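Local coordinates for protein probable amino acid aminotransferase (Mycobacterium tuberculosis, PDB 6Q1S) that is probably an amino acid aminotransferase of the class IV family, a two-chain assembly modelled here with 4'-deoxy-4'-aminopyridoxal-5'-phosphate and 2-oxoglutaric acid, at residues M3-D8 with R71-V76; L36-G41 with G89-I94; S112-R117 with S254-A259; D124-I129 with L258-H263; I129-G134 with G171-V176. All blocks are in the same frame, centred on the assembly; numbering follows the deposited sequence.

Interaction 1: residues M3-D8 with R71-V76; sequences MVVTLD and RRAVEV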
# COMPACT_ATOMS: atom_id res chain seq x y z
N MET B 3 11.98 8.88 -18.81
CA MET B 3 13.43 8.84 -18.76
C MET B 3 13.86 8.25 -17.42
O MET B 3 13.31 8.60 -16.38
CB MET B 3 14.03 10.24 -18.93
CG MET B 3 13.64 10.93 -20.22
SD MET B 3 14.29 12.61 -20.37
CE MET B 3 14.77 12.96 -18.68
N VAL B 4 14.86 7.37 -17.47
CA VAL B 4 15.32 6.62 -16.30
C VAL B 4 16.81 6.86 -16.13
O VAL B 4 17.58 6.80 -17.10
CB VAL B 4 15.03 5.12 -16.43
CG1 VAL B 4 15.48 4.38 -15.19
CG2 VAL B 4 13.55 4.88 -16.69
N VAL B 5 17.23 7.12 -14.89
CA VAL B 5 18.63 7.33 -14.55
C VAL B 5 18.95 6.51 -13.31
O VAL B 5 18.42 6.78 -12.22
CB VAL B 5 18.95 8.82 -14.31
CG1 VAL B 5 20.37 8.97 -13.79
CG2 VAL B 5 18.76 9.61 -15.59
N THR B 6 19.80 5.50 -13.47
CA THR B 6 20.23 4.65 -12.37
C THR B 6 21.28 5.37 -11.52
O THR B 6 21.86 6.38 -11.93
CB THR B 6 20.78 3.33 -12.90
OG1 THR B 6 21.95 3.57 -13.69
CG2 THR B 6 19.74 2.62 -13.74
N LEU B 7 21.52 4.84 -10.32
CA LEU B 7 22.45 5.47 -9.39
C LEU B 7 23.88 5.50 -9.91
O LEU B 7 24.68 6.30 -9.43
CB LEU B 7 22.40 4.77 -8.04
CG LEU B 7 21.63 5.51 -6.94
CD1 LEU B 7 20.17 5.65 -7.32
CD2 LEU B 7 21.77 4.79 -5.61
N ASP B 8 24.24 4.63 -10.86
CA ASP B 8 25.54 4.76 -11.50
C ASP B 8 25.62 6.01 -12.37
O ASP B 8 26.73 6.47 -12.67
CB ASP B 8 25.87 3.50 -12.31
CG ASP B 8 26.17 2.31 -11.43
OD1 ASP B 8 26.80 2.49 -10.37
OD2 ASP B 8 25.77 1.18 -11.81
N ARG B 71 22.23 12.35 -5.31
CA ARG B 71 22.35 13.70 -5.85
C ARG B 71 22.91 13.70 -7.27
O ARG B 71 22.59 14.60 -8.06
CB ARG B 71 23.21 14.58 -4.95
CG ARG B 71 22.53 15.01 -3.66
CD ARG B 71 23.34 16.08 -2.93
NE ARG B 71 24.27 15.52 -1.95
CZ ARG B 71 24.04 15.48 -0.64
NH1 ARG B 71 22.90 15.95 -0.16
NH2 ARG B 71 24.94 14.96 0.18
N ARG B 72 23.76 12.73 -7.61
CA ARG B 72 24.27 12.66 -8.97
C ARG B 72 23.20 12.19 -9.94
O ARG B 72 23.09 12.72 -11.05
CB ARG B 72 25.50 11.75 -9.03
CG ARG B 72 26.15 11.71 -10.41
CD ARG B 72 27.37 10.80 -10.40
NE ARG B 72 27.01 9.43 -10.06
CZ ARG B 72 27.89 8.50 -9.69
NH1 ARG B 72 29.18 8.81 -9.62
NH2 ARG B 72 27.49 7.28 -9.39
N ALA B 73 22.42 11.17 -9.56
CA ALA B 73 21.37 10.68 -10.44
C ALA B 73 20.32 11.75 -10.70
O ALA B 73 19.82 11.87 -11.83
CB ALA B 73 20.73 9.43 -9.83
N VAL B 74 19.97 12.54 -9.69
CA VAL B 74 19.01 13.62 -9.90
C VAL B 74 19.62 14.72 -10.76
O VAL B 74 18.94 15.30 -11.62
CB VAL B 74 18.47 14.15 -8.55
CG1 VAL B 74 17.88 13.02 -7.73
CG2 VAL B 74 19.54 14.88 -7.76
N GLU B 75 20.90 15.03 -10.54
CA GLU B 75 21.54 16.08 -11.32
C GLU B 75 21.68 15.68 -12.78
O GLU B 75 21.48 16.50 -13.68
CB GLU B 75 22.91 16.41 -10.72
CG GLU B 75 23.70 17.43 -11.52
CD GLU B 75 23.24 18.85 -11.28
OE1 GLU B 75 22.43 19.06 -10.35
OE2 GLU B 75 23.68 19.75 -12.02
N VAL B 76 22.01 14.41 -13.04
CA VAL B 76 22.10 13.93 -14.41
C VAL B 76 20.73 13.96 -15.07
O VAL B 76 20.58 14.43 -16.20
CB VAL B 76 22.72 12.52 -14.44
CG1 VAL B 76 22.46 11.85 -15.77
CG2 VAL B 76 24.21 12.58 -14.15
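Arg72 and Leu7 supply the polar link between the N-terminal strand and helix 67-84. CG of Arg72 stands anti to the backbone N, the chain runs on extended, and a bend at chi3 (61°) swings the guanidinium across to the turn that follows the strand. There NH2 donates to Leu7 O at 3.0 Å in an almost straight bond, 171° at the hydrogen. The acceptor lies in the guanidinium plane and the donor in the plane of the carbonyl, so the two flat groups meet edge-on. Asp8 O sits instead over one face of the same guanidinium, too badly angled for a bond. The carboxylate of Asp8 turns to Arg69, with which it forms a salt bridge.

Beside this polar bond the contact is apolar. Val5 points at the helix and sends CG1 between two residues one turn apart, 4.0 Å from Ala73 CB and 4.1 Å from Val76 CG1. Ala73 lies where the backbones come nearest, opposite Leu7, and sets its methyl 3.9 Å from Thr6 O. Strand 3-6 is an outermost strand of the antiparallel sheet within this chain. The strand and helix segments lie 151° apart, nearly antiparallel, a helix-on-sheet packing in an alpha/beta layer.

Interaction 2: residues L36-G41 with G89-I94; sequences LLVRDG and GALRLI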
# COMPACT_ATOMS: atom_id res chain seq x y z
N LEU B 36 9.63 15.16 -7.00
CA LEU B 36 10.23 16.49 -7.08
C LEU B 36 9.76 17.17 -8.35
O LEU B 36 9.48 16.52 -9.36
CB LEU B 36 11.76 16.43 -7.06
CG LEU B 36 12.46 15.85 -5.82
CD1 LEU B 36 12.53 14.34 -5.89
CD2 LEU B 36 13.85 16.45 -5.68
N LEU B 37 9.69 18.50 -8.29
CA LEU B 37 9.29 19.31 -9.43
C LEU B 37 10.52 19.98 -10.03
O LEU B 37 11.31 20.60 -9.31
CB LEU B 37 8.27 20.37 -9.02
CG LEU B 37 7.79 21.32 -10.11
CD1 LEU B 37 6.84 20.62 -11.08
CD2 LEU B 37 7.12 22.54 -9.49
N VAL B 38 10.69 19.84 -11.34
CA VAL B 38 11.74 20.54 -12.07
C VAL B 38 11.14 21.83 -12.62
O VAL B 38 10.21 21.79 -13.43
CB VAL B 38 12.32 19.67 -13.20
CG1 VAL B 38 13.27 20.49 -14.06
CG2 VAL B 38 13.04 18.47 -12.62
N ARG B 39 11.67 22.97 -12.18
CA ARG B 39 11.17 24.27 -12.61
C ARG B 39 12.34 25.21 -12.82
O ARG B 39 13.20 25.35 -11.93
CB ARG B 39 10.19 24.85 -11.59
CG ARG B 39 9.86 26.32 -11.82
CD ARG B 39 8.94 26.88 -10.75
NE ARG B 39 7.54 26.54 -11.00
CZ ARG B 39 6.52 27.05 -10.32
NH1 ARG B 39 6.73 27.93 -9.35
NH2 ARG B 39 5.28 26.68 -10.61
N ASP B 40 12.38 25.85 -13.99
CA ASP B 40 13.40 26.84 -14.34
C ASP B 40 14.81 26.27 -14.19
O ASP B 40 15.69 26.86 -13.57
CB ASP B 40 13.24 28.12 -13.51
CG ASP B 40 11.95 28.86 -13.83
OD1 ASP B 40 11.77 29.99 -13.31
OD2 ASP B 40 11.12 28.32 -14.59
N GLY B 41 15.01 25.09 -14.78
CA GLY B 41 16.33 24.53 -14.95
C GLY B 41 16.86 23.68 -13.81
O GLY B 41 17.99 23.18 -13.92
N GLY B 89 8.89 19.41 -15.08
CA GLY B 89 9.00 17.97 -15.10
C GLY B 89 8.62 17.38 -13.75
O GLY B 89 8.69 18.03 -12.71
N ALA B 90 8.21 16.12 -13.81
CA ALA B 90 7.87 15.34 -12.62
C ALA B 90 9.00 14.35 -12.38
O ALA B 90 9.07 13.30 -13.02
CB ALA B 90 6.53 14.63 -12.80
N LEU B 91 9.90 14.70 -11.46
CA LEU B 91 11.04 13.87 -11.13
C LEU B 91 10.72 13.05 -9.89
O LEU B 91 10.31 13.60 -8.86
CB LEU B 91 12.29 14.73 -10.90
CG LEU B 91 13.64 14.01 -10.81
CD1 LEU B 91 14.72 14.83 -11.50
CD2 LEU B 91 14.01 13.77 -9.36
N ARG B 92 10.92 11.73 -9.98
CA ARG B 92 10.59 10.82 -8.90
C ARG B 92 11.78 9.92 -8.60
O ARG B 92 12.47 9.47 -9.51
CB ARG B 92 9.37 9.96 -9.24
CG ARG B 92 8.04 10.63 -8.93
CD ARG B 92 6.86 9.85 -9.52
NE ARG B 92 6.95 9.66 -10.96
CZ ARG B 92 6.09 8.92 -11.66
NH1 ARG B 92 5.09 8.31 -11.04
NH2 ARG B 92 6.24 8.79 -12.97
N LEU B 93 12.02 9.68 -7.31
CA LEU B 93 13.07 8.78 -6.84
C LEU B 93 12.42 7.50 -6.34
O LEU B 93 11.66 7.52 -5.37
CB LEU B 93 13.88 9.42 -5.71
CG LEU B 93 14.05 10.94 -5.79
CD1 LEU B 93 14.67 11.47 -4.51
CD2 LEU B 93 14.90 11.28 -6.98
N ILE B 94 12.71 6.38 -6.99
CA ILE B 94 12.14 5.09 -6.63
C ILE B 94 13.20 4.28 -5.90
O ILE B 94 14.29 4.03 -6.44
CB ILE B 94 11.62 4.33 -7.86
CG1 ILE B 94 10.72 5.23 -8.71
CG2 ILE B 94 10.88 3.07 -7.43
CD1 ILE B 94 9.45 5.64 -8.01
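Strands 31-39 and 89-96 run antiparallel here, Leu36 and Val38 forming hydrogen-bonded pairs with Leu91 and Gly89 while Leu37 and Ala90 form the non-hydrogen-bonded pair between them. The pairing is part of the antiparallel sheet that carries the N-terminal half of this class IV aminotransferase fold. Four backbone bonds join the strands, among them Val38 N to Gly89 O at 3.0 Å and Gly89 N to Val38 O at 3.2 Å.

Leu36, Val38, Leu91 and Leu93 cover one face. With CG anti to its carbonyl carbon (chi1 -63°), Leu36 carries CD1 along the sheet to a place between two leucines, 3.8 Å from Leu91 CD2 and 3.7 Å from Leu93 CG; the Leu36 and Leu93 side chains cross at about a right angle. Val38 adds its CG2, 4.2 Å from Leu91 CD1, and Gly89 brings no side chain against it. Trp70, Val74, Thr78 and Trp81 of helix 67-84 cover this face. Leu37 and Ala90 point to the other face, where Ala90 lies on Met256, its side chain about 8 Å from 2-oxoglutaric acid. Leu37 nevertheless bends back to its partner strand, its CD1 resting 3.6 Å from Gly89 O.

Interaction 3: residues S112-R117 with S254-A259; sequences SPVPAR and SSMTLA. With AKG (2-oxoglutaric acid), chain H; PMP (4'-deoxy-4'-aminopyridoxal-5'-phosphate), chain G.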
# COMPACT_ATOMS: atom_id res chain seq x y z
N SER B 112 9.22 12.52 -15.74
CA SER B 112 8.05 12.33 -16.59
C SER B 112 7.35 13.67 -16.76
O SER B 112 7.60 14.61 -15.99
CB SER B 112 7.08 11.30 -15.98
OG SER B 112 7.67 10.01 -15.95
N PRO B 113 6.48 13.80 -17.76
CA PRO B 113 5.75 15.06 -17.94
C PRO B 113 4.78 15.33 -16.80
O PRO B 113 4.18 14.41 -16.23
CB PRO B 113 5.01 14.86 -19.26
CG PRO B 113 5.76 13.78 -19.97
CD PRO B 113 6.27 12.88 -18.90
N VAL B 114 4.62 16.61 -16.48
CA VAL B 114 3.65 17.03 -15.47
C VAL B 114 2.24 16.90 -16.04
O VAL B 114 1.97 17.44 -17.13
CB VAL B 114 3.94 18.46 -15.01
CG1 VAL B 114 2.87 18.95 -14.05
CG2 VAL B 114 5.31 18.54 -14.36
N PRO B 115 1.32 16.23 -15.35
CA PRO B 115 -0.02 16.03 -15.91
C PRO B 115 -0.77 17.35 -16.07
O PRO B 115 -0.51 18.34 -15.39
CB PRO B 115 -0.71 15.13 -14.87
CG PRO B 115 0.41 14.50 -14.10
CD PRO B 115 1.50 15.53 -14.07
N ALA B 116 -1.74 17.34 -17.00
CA ALA B 116 -2.53 18.53 -17.27
C ALA B 116 -3.41 18.93 -16.10
O ALA B 116 -3.80 20.09 -16.00
CB ALA B 116 -3.38 18.32 -18.52
N ARG B 117 -3.75 17.98 -15.22
CA ARG B 117 -4.52 18.29 -14.03
C ARG B 117 -3.81 19.28 -13.11
O ARG B 117 -4.47 19.95 -12.30
CB ARG B 117 -4.84 17.00 -13.27
CG ARG B 117 -3.61 16.33 -12.67
CD ARG B 117 -3.95 15.43 -11.50
NE ARG B 117 -2.86 14.50 -11.22
CZ ARG B 117 -1.78 14.81 -10.51
NH1 ARG B 117 -1.64 16.03 -10.01
NH2 ARG B 117 -0.84 13.89 -10.30
N SER B 254 1.52 20.32 -2.13
CA SER B 254 2.35 19.17 -2.47
C SER B 254 3.49 19.66 -3.36
O SER B 254 3.55 20.83 -3.74
CB SER B 254 1.54 18.06 -3.14
OG SER B 254 1.03 18.48 -4.40
N SER B 255 4.40 18.74 -3.70
CA SER B 255 5.62 19.13 -4.40
C SER B 255 5.37 19.45 -5.87
O SER B 255 5.97 20.39 -6.41
CB SER B 255 6.67 18.03 -4.27
OG SER B 255 7.11 17.90 -2.93
N MET B 256 4.49 18.70 -6.53
CA MET B 256 4.25 18.90 -7.96
C MET B 256 3.06 19.83 -8.22
O MET B 256 3.16 20.73 -9.06
CB MET B 256 4.05 17.55 -8.65
CG MET B 256 3.74 17.66 -10.13
SD MET B 256 3.78 16.06 -10.97
CE MET B 256 2.25 15.32 -10.39
N THR B 257 1.94 19.61 -7.54
CA THR B 257 0.77 20.46 -7.71
C THR B 257 0.93 21.82 -7.04
O THR B 257 0.18 22.75 -7.37
CB THR B 257 -0.48 19.75 -7.17
OG1 THR B 257 -0.47 18.38 -7.59
CG2 THR B 257 -1.75 20.41 -7.68
N LEU B 258 1.90 21.95 -6.13
CA LEU B 258 2.16 23.18 -5.39
C LEU B 258 0.98 23.54 -4.49
O LEU B 258 0.93 23.11 -3.34
CB LEU B 258 2.50 24.33 -6.34
CG LEU B 258 3.78 24.14 -7.15
CD1 LEU B 258 4.23 25.46 -7.76
CD2 LEU B 258 4.89 23.54 -6.30
N ALA B 259 0.03 24.33 -4.99
CA ALA B 259 -1.07 24.81 -4.15
C ALA B 259 -2.36 24.81 -4.94
O ALA B 259 -2.48 25.53 -5.94
CB ALA B 259 -0.78 26.21 -3.60
C1 AKG H . 0.49 14.99 -7.30
O1 AKG H . -0.70 15.12 -7.67
O2 AKG H . 1.30 15.94 -7.36
C2 AKG H . 0.94 13.71 -6.78
O5 AKG H . 1.44 13.64 -5.67
C3 AKG H . 0.76 12.45 -7.61
C4 AKG H . -0.59 11.83 -7.30
C5 AKG H . -1.28 11.44 -8.59
O3 AKG H . -0.65 11.55 -9.66
O4 AKG H . -2.47 11.04 -8.54
N1 PMP G . 0.68 13.76 2.10
C2 PMP G . 0.75 12.67 1.30
C2A PMP G . 0.06 11.39 1.70
C3 PMP G . 1.52 12.72 0.03
O3 PMP G . 1.61 11.64 -0.79
C4 PMP G . 2.18 14.00 -0.31
C4A PMP G . 2.98 14.16 -1.58
N4A PMP G . 2.11 13.95 -2.75
C5 PMP G . 2.02 15.12 0.65
C6 PMP G . 1.27 14.93 1.80
C5A PMP G . 2.67 16.46 0.37
O4P PMP G . 4.09 16.32 0.42
P PMP G . 5.04 17.24 -0.50
O1P PMP G . 4.70 16.98 -1.95
O2P PMP G . 4.79 18.69 -0.16
O3P PMP G . 6.48 16.88 -0.24
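Met256 reaches across to Val114, Pro115 and Arg117, and makes both apolar contacts. Its CG is anti to the backbone N (chi1 178°) and the chain stays extended to SD; a bend at chi3 (74°) then turns the methyl toward the arginine. On the way CG lies 4.2 Å from Val114 CG1. CE packs 3.8 Å from Pro115 CD, and it also approaches the Arg117 guanidinium obliquely, 3.4 Å from NH2. Pro115 CG lies over one face of that guanidinium, near its rim, which would be expected to restrict its rotation.

The polar contacts centre on 2-oxoglutaric acid. Arg117, extended from CG to NE, brings NH2 to face the ligand's O3 at the guanidinium edge; the modelled separation is too short for its geometry to be trusted. Thr257 OG1 lies at the edge too, 3.6 Å from Arg117 NH1, and bonds to O2 of the ligand at 3.0 Å. Arg187 is a further ligand partner, and gathering two arginines in this way suits an anion. A separate set serves 4'-deoxy-4'-aminopyridoxal-5'-phosphate: Ser255 OG meets phosphate oxygen O1P at 2.8 Å and also bonds to His49, while Ser255 N makes a weak bond to O1P.

Around the site, strand 106-113 leads through Val114 and Pro115 into helix 116-123, whose Val118 packs on Met256 and Thr257, and Ala121 on Thr257. Arg122 of that helix binds Met256 O, just before strand 258-265 begins, and Ser255 touches helix 218-229.

Interaction 4: residues D124-I129 with L258-H263; sequences DGVSAI and LAARVH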
# COMPACT_ATOMS: atom_id res chain seq x y z
N ASP B 124 -7.24 27.06 -11.28
CA ASP B 124 -8.67 27.07 -10.97
C ASP B 124 -8.98 26.61 -9.56
O ASP B 124 -9.99 27.04 -8.99
CB ASP B 124 -9.43 26.18 -11.96
CG ASP B 124 -9.22 26.61 -13.40
OD1 ASP B 124 -9.02 27.82 -13.64
OD2 ASP B 124 -9.26 25.74 -14.30
N GLY B 125 -8.15 25.76 -8.97
CA GLY B 125 -8.46 25.17 -7.69
C GLY B 125 -9.17 23.85 -7.85
O GLY B 125 -9.28 23.29 -8.95
N VAL B 126 -9.68 23.33 -6.73
CA VAL B 126 -10.29 22.01 -6.71
C VAL B 126 -11.51 22.04 -5.81
O VAL B 126 -11.62 22.85 -4.89
CB VAL B 126 -9.31 20.92 -6.22
CG1 VAL B 126 -8.11 20.78 -7.15
CG2 VAL B 126 -8.85 21.20 -4.79
N SER B 127 -12.44 21.13 -6.09
CA SER B 127 -13.55 20.84 -5.21
C SER B 127 -13.22 19.58 -4.43
O SER B 127 -12.89 18.54 -5.03
CB SER B 127 -14.85 20.66 -6.00
OG SER B 127 -14.81 19.47 -6.77
N ALA B 128 -13.27 19.67 -3.11
CA ALA B 128 -12.87 18.57 -2.25
C ALA B 128 -14.03 18.15 -1.37
O ALA B 128 -14.99 18.90 -1.15
CB ALA B 128 -11.67 18.96 -1.38
N ILE B 129 -13.95 16.92 -0.87
CA ILE B 129 -14.91 16.39 0.09
C ILE B 129 -14.15 15.83 1.28
O ILE B 129 -13.05 15.29 1.12
CB ILE B 129 -15.81 15.30 -0.54
CG1 ILE B 129 -14.97 14.14 -1.08
CG2 ILE B 129 -16.66 15.89 -1.65
CD1 ILE B 129 -15.78 12.94 -1.50
N LEU B 258 1.90 21.95 -6.13
CA LEU B 258 2.16 23.18 -5.39
C LEU B 258 0.98 23.54 -4.49
O LEU B 258 0.93 23.11 -3.34
CB LEU B 258 2.50 24.33 -6.34
CG LEU B 258 3.78 24.14 -7.15
CD1 LEU B 258 4.23 25.46 -7.76
CD2 LEU B 258 4.89 23.54 -6.30
N ALA B 259 0.03 24.33 -4.99
CA ALA B 259 -1.07 24.81 -4.15
C ALA B 259 -2.36 24.81 -4.94
O ALA B 259 -2.48 25.53 -5.94
CB ALA B 259 -0.78 26.21 -3.60
N ALA B 260 -3.33 24.01 -4.49
CA ALA B 260 -4.66 23.95 -5.08
C ALA B 260 -5.66 24.38 -4.00
O ALA B 260 -5.91 23.64 -3.05
CB ALA B 260 -4.98 22.55 -5.59
N ARG B 261 -6.20 25.59 -4.15
CA ARG B 261 -7.16 26.08 -3.17
C ARG B 261 -8.46 25.30 -3.26
O ARG B 261 -8.94 24.97 -4.35
CB ARG B 261 -7.44 27.57 -3.38
CG ARG B 261 -8.05 28.24 -2.16
CD ARG B 261 -8.37 29.70 -2.40
NE ARG B 261 -9.29 29.87 -3.51
CZ ARG B 261 -10.61 29.95 -3.37
NH1 ARG B 261 -11.39 30.10 -4.43
NH2 ARG B 261 -11.15 29.88 -2.16
N VAL B 262 -9.04 25.00 -2.10
CA VAL B 262 -10.32 24.31 -2.03
C VAL B 262 -11.42 25.37 -2.06
O VAL B 262 -11.69 26.03 -1.06
CB VAL B 262 -10.42 23.44 -0.77
CG1 VAL B 262 -11.80 22.80 -0.67
CG2 VAL B 262 -9.33 22.38 -0.76
N HIS B 263 -12.04 25.54 -3.23
CA HIS B 263 -13.13 26.50 -3.37
C HIS B 263 -14.48 25.92 -3.01
O HIS B 263 -15.43 26.68 -2.78
CB HIS B 263 -13.17 27.05 -4.81
CG HIS B 263 -13.34 26.00 -5.86
ND1 HIS B 263 -14.49 25.25 -5.98
CD2 HIS B 263 -12.51 25.59 -6.85
CE1 HIS B 263 -14.36 24.42 -7.00
NE2 HIS B 263 -13.17 24.60 -7.54
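His263 holds CG between its backbone N and carbonyl carbon (chi1 58°), and with chi2 at 66° the imidazole folds back over the start of strand 126-132. Val126 O then lies 3.4 Å above the plane of the ring, over its centre, while Asp124 O stands at the ring edge, 3.6 Å from CD2. The same Val126 oxygen accepts from His263 N at 3.2 Å, so backbone and side chain of one histidine converge on one carbonyl. Ser127 CB comes up to CE1 at 3.9 Å.

Val126 N in turn donates to Arg261 O at 3.0 Å. These two bonds flank Val262 and make a parallel bridge, Val126 with Val262, in the mixed sheet of the C-terminal half of the fold. The short strand segments diverge by 64°, and a single bridge forms before the chain turns a corner at His263. Gly125, with positive phi just after helix 116-123, brings its CA to 3.4 Å from Arg261 O.

Away from the histidine, small apolar groups interlock. Val126 CG1 reaches Ala260 CB at 3.9 Å, and Ala128 CB fits against Val262 CG1 at the same distance. Ala121 of helix 116-123 touches both Val126 and Ala260, and Leu252 of strand 249-254 packs on Val126 and Val262.

Interaction 5: residues I129-G134 with G171-V176; sequences ITLDRG and GDVIFV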
# COMPACT_ATOMS: atom_id res chain seq x y z
N ILE B 129 -13.95 16.92 -0.87
CA ILE B 129 -14.91 16.39 0.09
C ILE B 129 -14.15 15.83 1.28
O ILE B 129 -13.05 15.29 1.12
CB ILE B 129 -15.81 15.30 -0.54
CG1 ILE B 129 -14.97 14.14 -1.08
CG2 ILE B 129 -16.66 15.89 -1.65
CD1 ILE B 129 -15.78 12.94 -1.50
N THR B 130 -14.72 15.98 2.47
CA THR B 130 -14.14 15.37 3.65
C THR B 130 -14.55 13.90 3.71
O THR B 130 -15.70 13.55 3.45
CB THR B 130 -14.60 16.10 4.92
OG1 THR B 130 -16.03 16.07 5.00
CG2 THR B 130 -14.12 17.54 4.90
N LEU B 131 -13.59 13.05 4.07
CA LEU B 131 -13.84 11.62 4.10
C LEU B 131 -13.19 11.02 5.34
O LEU B 131 -12.07 11.40 5.71
CB LEU B 131 -13.29 10.94 2.85
CG LEU B 131 -14.17 9.90 2.16
CD1 LEU B 131 -15.52 10.49 1.77
CD2 LEU B 131 -13.45 9.36 0.94
N ASP B 132 -13.88 10.08 5.97
CA ASP B 132 -13.33 9.40 7.14
C ASP B 132 -12.13 8.57 6.73
O ASP B 132 -12.21 7.73 5.82
CB ASP B 132 -14.40 8.51 7.78
CG ASP B 132 -14.04 8.09 9.20
OD1 ASP B 132 -12.85 7.82 9.47
OD2 ASP B 132 -14.95 8.03 10.04
N ARG B 133 -11.00 8.81 7.39
CA ARG B 133 -9.79 8.03 7.11
C ARG B 133 -9.79 6.71 7.87
O ARG B 133 -9.21 5.73 7.39
CB ARG B 133 -8.55 8.86 7.46
CG ARG B 133 -7.24 8.10 7.38
CD ARG B 133 -6.99 7.60 5.96
NE ARG B 133 -5.73 6.87 5.87
CZ ARG B 133 -5.62 5.56 6.08
NH1 ARG B 133 -6.69 4.84 6.39
NH2 ARG B 133 -4.44 4.97 5.97
N GLY B 134 -10.43 6.67 9.03
CA GLY B 134 -10.42 5.49 9.87
C GLY B 134 -9.32 5.46 10.89
O GLY B 134 -9.34 4.60 11.78
N GLY B 171 -12.67 16.83 -6.83
CA GLY B 171 -11.35 16.77 -7.43
C GLY B 171 -10.27 16.26 -6.49
O GLY B 171 -9.19 15.87 -6.94
N ASP B 172 -10.55 16.27 -5.19
CA ASP B 172 -9.58 15.79 -4.21
C ASP B 172 -10.33 15.44 -2.93
O ASP B 172 -11.56 15.49 -2.87
CB ASP B 172 -8.49 16.83 -3.98
CG ASP B 172 -7.13 16.21 -3.71
OD1 ASP B 172 -7.05 15.31 -2.85
OD2 ASP B 172 -6.15 16.63 -4.36
N VAL B 173 -9.57 15.09 -1.89
CA VAL B 173 -10.12 14.60 -0.64
C VAL B 173 -9.34 15.23 0.51
O VAL B 173 -8.13 15.45 0.40
CB VAL B 173 -10.07 13.06 -0.56
CG1 VAL B 173 -10.36 12.56 0.85
CG2 VAL B 173 -11.05 12.44 -1.54
N ILE B 174 -10.04 15.53 1.59
CA ILE B 174 -9.42 15.90 2.86
C ILE B 174 -9.77 14.81 3.86
O ILE B 174 -10.95 14.62 4.18
CB ILE B 174 -9.88 17.28 3.35
CG1 ILE B 174 -9.35 18.37 2.41
CG2 ILE B 174 -9.40 17.52 4.77
CD1 ILE B 174 -9.75 19.77 2.82
N PHE B 175 -8.76 14.08 4.32
CA PHE B 175 -8.98 13.00 5.27
C PHE B 175 -9.27 13.56 6.65
O PHE B 175 -8.57 14.45 7.13
CB PHE B 175 -7.76 12.08 5.33
CG PHE B 175 -7.76 11.00 4.29
CD1 PHE B 175 -8.88 10.20 4.11
CD2 PHE B 175 -6.65 10.79 3.50
CE1 PHE B 175 -8.88 9.20 3.16
CE2 PHE B 175 -6.65 9.79 2.54
CZ PHE B 175 -7.76 8.99 2.38
N VAL B 176 -10.31 13.04 7.29
CA VAL B 176 -10.65 13.41 8.66
C VAL B 176 -10.56 12.16 9.52
O VAL B 176 -11.02 11.09 9.11
CB VAL B 176 -12.05 14.05 8.76
CG1 VAL B 176 -12.26 14.65 10.13
CG2 VAL B 176 -12.23 15.11 7.67
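Arg133 sets its CD over the face of the Phe175 ring, and the chain rises from there. CG is anti to the backbone N, and a bend at chi2 (62°) brings CD above the ring centre, 3.6 Å from the centroid and 9° off the normal, a CH-pi contact over the face. CB comes equally near the ring at CD1. The guanidinium has travelled further: CZ is 5.6 Å from the centroid and its plane is turned 52° from that of the ring, so any cation-pi attraction is weak at most. Behind the ring, offset toward the rim of the opposite face, lies Val173 CG1, which also touches Leu131 CB at 3.9 Å.

On the other side of the sheet, Thr130 CB meets Val176 CG2 at 3.8 Å, the two side chains crossing at a slant, and Thr130 OG1 bonds to Asp266.

The strands beneath are parallel neighbours, 126-132 beside 172-176, with helix 156-166 between them in the chain and packed on the face of Leu131, Val173 and Phe175: a beta-alpha-beta unit. Ile174 and Val176 donate to Ile129 O and Leu131 O, and Leu131 and Arg133 donate back to Ile174 O and Val176 O; a weak bond from Ile129 to Asp172 O starts the series. At the far end Asp132 OD1 accepts from Gly134 N at 2.7 Å, forming an Asx turn where the strand ends, and Trp145 of the second subunit binds Asp132 O.

Regular backbone bonding fixes the register, then, while Arg133 contributes to the packing chiefly through its methylene groups and holds its charge above the ring, too far for more than a weak attraction.

Overall arrangement
From the N terminus, interaction 1 closes the first loop by laying helix 67-84 against strand 3-6, outermost within this chain. Interaction 2 crosses it, opening inside that loop at strand 31-39 and closing beyond it at strand 89-96; Val74 and Leu93 touch where the two meet. Both reach the N-terminal sheet. Interaction 3 opens next, on neighbouring strand 106-113, and spans 136 residues to the ligand site, joining this sheet to the mixed one. Interaction 4 starts after helix 116-123 and ends on the same strand, 258-265, sharing Leu258 and Ala259 with interaction 3. Interaction 5 nests inside both, continuing strand 126-132 from Ile129 and adding strand 172-176 to the C-terminal sheet.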